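Local coordinates for protein D-alanyl-lipoteichoic acid synthetase (Streptococcus pneumoniae, PDB 3BMA) that probably takes part in D-alanylation of lipoteichoic acid in the bacterial cell wall, as a membrane-associated DltD protein of the SGNH hydrolase clan, at residues 45-50 / 84-89. The protein carries 1 engineered substitution. Sequence-based numbering, arbitrary orientation.
Sequences PFFGSS and LNQYFG
Q86 spans the gap between helix 83-90 and F47 of strand 43-47, reaching F47 with its oxygen and the adjoining G48 with its nitrogen. Along the helix, L84 and N85 pack on F121 of helix 118-124, and Q86 makes the contact. Its CA is 7.4 Å from the CA of F47, the closest CA pair between the two segments. The chain of Q86 leaves the helix with CG beside the backbone N and then bends about CB-CG (chi2 -65°), bringing the amide alongside F47 CB and the CD1 edge of its ring. OE1 meets the ring at its edge and near its plane, 3.1 Å from F47 CD1, so the carbonyl faces the slightly positive C-H rim instead of the pi cloud. Amide and ring planes stand 78° apart, nearly perpendicular. At the other end of the amide, NE2 lies 2.9 Å from G48 O and donates a hydrogen bond to L76 O of strand 72-76. With NE2 committed to L76 O, OE1 is left facing the ring, consistent with a fixed orientation of the buried amide. F47 itself packs on V102 and M93. Beyond Q86, Y87 lies against helix 274-287, and F88 makes edge-to-face contacts with F125 and F133. Helix 83-90 lies in the beta-alpha-beta crossover from strand 72-76 past strand 43-47 to strand 101-105. The parallel, helix-flanked sheet is that expected of the SGNH hydrolase clan, in which the turn after the first strand typically carries the block I Gly-X-Ser motif, consistent with G48-S49-S50 here, where S50 touches H351.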
loop_
_atom_site.group_PDB
_atom_site.type_symbol
_atom_site.label_atom_id
_atom_site.label_comp_id
_atom_site.label_asym_id
_atom_site.label_seq_id
_atom_site.Cartn_x
_atom_site.Cartn_y
_atom_site.Cartn_z
ATOM N N PRO C 45 -4.700 -25.665 -27.526
ATOM C CA PRO C 45 -5.468 -26.040 -26.344
ATOM C C PRO C 45 -6.582 -27.027 -26.676
ATOM O O PRO C 45 -7.475 -26.720 -27.474
ATOM C CB PRO C 45 -6.061 -24.702 -25.876
ATOM C CG PRO C 45 -5.185 -23.667 -26.460
ATOM C CD PRO C 45 -4.797 -24.218 -27.791
ATOM N N PHE C 46 -6.502 -28.214 -26.080
ATOM C CA PHE C 46 -7.550 -29.223 -26.187
ATOM C C PHE C 46 -8.283 -29.330 -24.851
ATOM O O PHE C 46 -7.879 -30.093 -23.972
ATOM C CB PHE C 46 -6.954 -30.580 -26.577
ATOM C CG PHE C 46 -6.823 -30.801 -28.069
ATOM C CD1 PHE C 46 -6.253 -29.835 -28.900
ATOM C CD2 PHE C 46 -7.239 -32.003 -28.636
ATOM C CE1 PHE C 46 -6.120 -30.057 -30.270
ATOM C CE2 PHE C 46 -7.106 -32.237 -30.005
ATOM C CZ PHE C 46 -6.546 -31.262 -30.823
ATOM N N PHE C 47 -9.354 -28.554 -24.704
ATOM C CA PHE C 47 -10.160 -28.563 -23.488
ATOM C C PHE C 47 -11.144 -29.728 -23.453
ATOM O O PHE C 47 -11.847 -29.983 -24.430
ATOM C CB PHE C 47 -10.975 -27.276 -23.363
ATOM C CG PHE C 47 -10.171 -26.014 -23.448
ATOM C CD1 PHE C 47 -9.446 -25.559 -22.355
ATOM C CD2 PHE C 47 -10.183 -25.250 -24.603
ATOM C CE1 PHE C 47 -8.721 -24.378 -22.417
ATOM C CE2 PHE C 47 -9.457 -24.063 -24.676
ATOM C CZ PHE C 47 -8.721 -23.629 -23.582
ATOM N N GLY C 48 -11.211 -30.403 -22.307
ATOM C CA GLY C 48 -12.212 -31.443 -22.050
ATOM C C GLY C 48 -12.180 -31.904 -20.602
ATOM O O GLY C 48 -11.647 -31.204 -19.740
ATOM N N SER C 49 -12.770 -33.069 -20.332
ATOM C CA SER C 49 -12.706 -33.675 -19.001
ATOM C C SER C 49 -11.750 -34.863 -19.022
ATOM O O SER C 49 -10.540 -34.677 -19.172
ATOM C CB SER C 49 -14.094 -34.071 -18.484
ATOM O OG SER C 49 -14.744 -34.975 -19.362
ATOM N N SER C 50 -12.283 -36.079 -18.890
ATOM C CA SER C 50 -11.473 -37.298 -18.898
ATOM C C SER C 50 -11.273 -37.841 -20.314
ATOM O O SER C 50 -10.761 -38.950 -20.483
ATOM C CB SER C 50 -12.125 -38.385 -18.038
ATOM O OG SER C 50 -12.919 -37.841 -17.004
ATOM N N LEU C 84 -16.946 -24.323 -15.627
ATOM C CA LEU C 84 -16.499 -23.409 -14.567
ATOM C C LEU C 84 -14.994 -23.555 -14.325
ATOM O O LEU C 84 -14.280 -22.558 -14.290
ATOM C CB LEU C 84 -17.295 -23.603 -13.271
ATOM C CG LEU C 84 -17.230 -22.450 -12.254
ATOM C CD1 LEU C 84 -17.895 -21.178 -12.763
ATOM C CD2 LEU C 84 -17.838 -22.840 -10.931
ATOM N N ASN C 85 -14.520 -24.794 -14.197
ATOM C CA ASN C 85 -13.084 -25.072 -14.119
ATOM C C ASN C 85 -12.300 -24.522 -15.306
ATOM O O ASN C 85 -11.269 -23.867 -15.123
ATOM C CB ASN C 85 -12.814 -26.573 -13.983
ATOM C CG ASN C 85 -12.659 -27.016 -12.540
ATOM O OD1 ASN C 85 -11.980 -26.367 -11.741
ATOM N ND2 ASN C 85 -13.280 -28.135 -12.203
ATOM N N GLN C 86 -12.803 -24.775 -16.514
ATOM C CA GLN C 86 -12.132 -24.343 -17.740
ATOM C C GLN C 86 -12.035 -22.827 -17.808
ATOM O O GLN C 86 -10.971 -22.292 -18.109
ATOM C CB GLN C 86 -12.819 -24.901 -19.000
ATOM C CG GLN C 86 -12.788 -26.436 -19.161
ATOM C CD GLN C 86 -11.398 -27.030 -19.364
ATOM O OE1 GLN C 86 -10.407 -26.317 -19.511
ATOM N NE2 GLN C 86 -11.326 -28.355 -19.369
ATOM N N TYR C 87 -13.139 -22.148 -17.497
ATOM C CA TYR C 87 -13.176 -20.689 -17.447
ATOM C C TYR C 87 -12.078 -20.105 -16.569
ATOM O O TYR C 87 -11.373 -19.184 -16.986
ATOM C CB TYR C 87 -14.540 -20.184 -16.969
ATOM C CG TYR C 87 -14.633 -18.676 -16.934
ATOM C CD1 TYR C 87 -14.700 -17.940 -18.116
ATOM C CD2 TYR C 87 -14.640 -17.982 -15.724
ATOM C CE1 TYR C 87 -14.785 -16.560 -18.099
ATOM C CE2 TYR C 87 -14.713 -16.593 -15.697
ATOM C CZ TYR C 87 -14.788 -15.892 -16.889
ATOM O OH TYR C 87 -14.870 -14.519 -16.883
ATOM N N PHE C 88 -11.929 -20.652 -15.365
ATOM C CA PHE C 88 -10.932 -20.162 -14.418
ATOM C C PHE C 88 -9.506 -20.484 -14.855
ATOM O O PHE C 88 -8.599 -19.675 -14.664
ATOM C CB PHE C 88 -11.223 -20.674 -13.004
ATOM C CG PHE C 88 -12.410 -20.011 -12.362
ATOM C CD1 PHE C 88 -12.453 -18.629 -12.216
ATOM C CD2 PHE C 88 -13.483 -20.762 -11.901
ATOM C CE1 PHE C 88 -13.551 -18.011 -11.642
ATOM C CE2 PHE C 88 -14.579 -20.150 -11.317
ATOM C CZ PHE C 88 -14.611 -18.774 -11.188
ATOM N N GLY C 89 -9.321 -21.655 -15.457
ATOM C CA GLY C 89 -8.034 -22.035 -16.044
ATOM C C GLY C 89 -7.602 -21.119 -17.178
ATOM O O GLY C 89 -6.407 -20.866 -17.342
#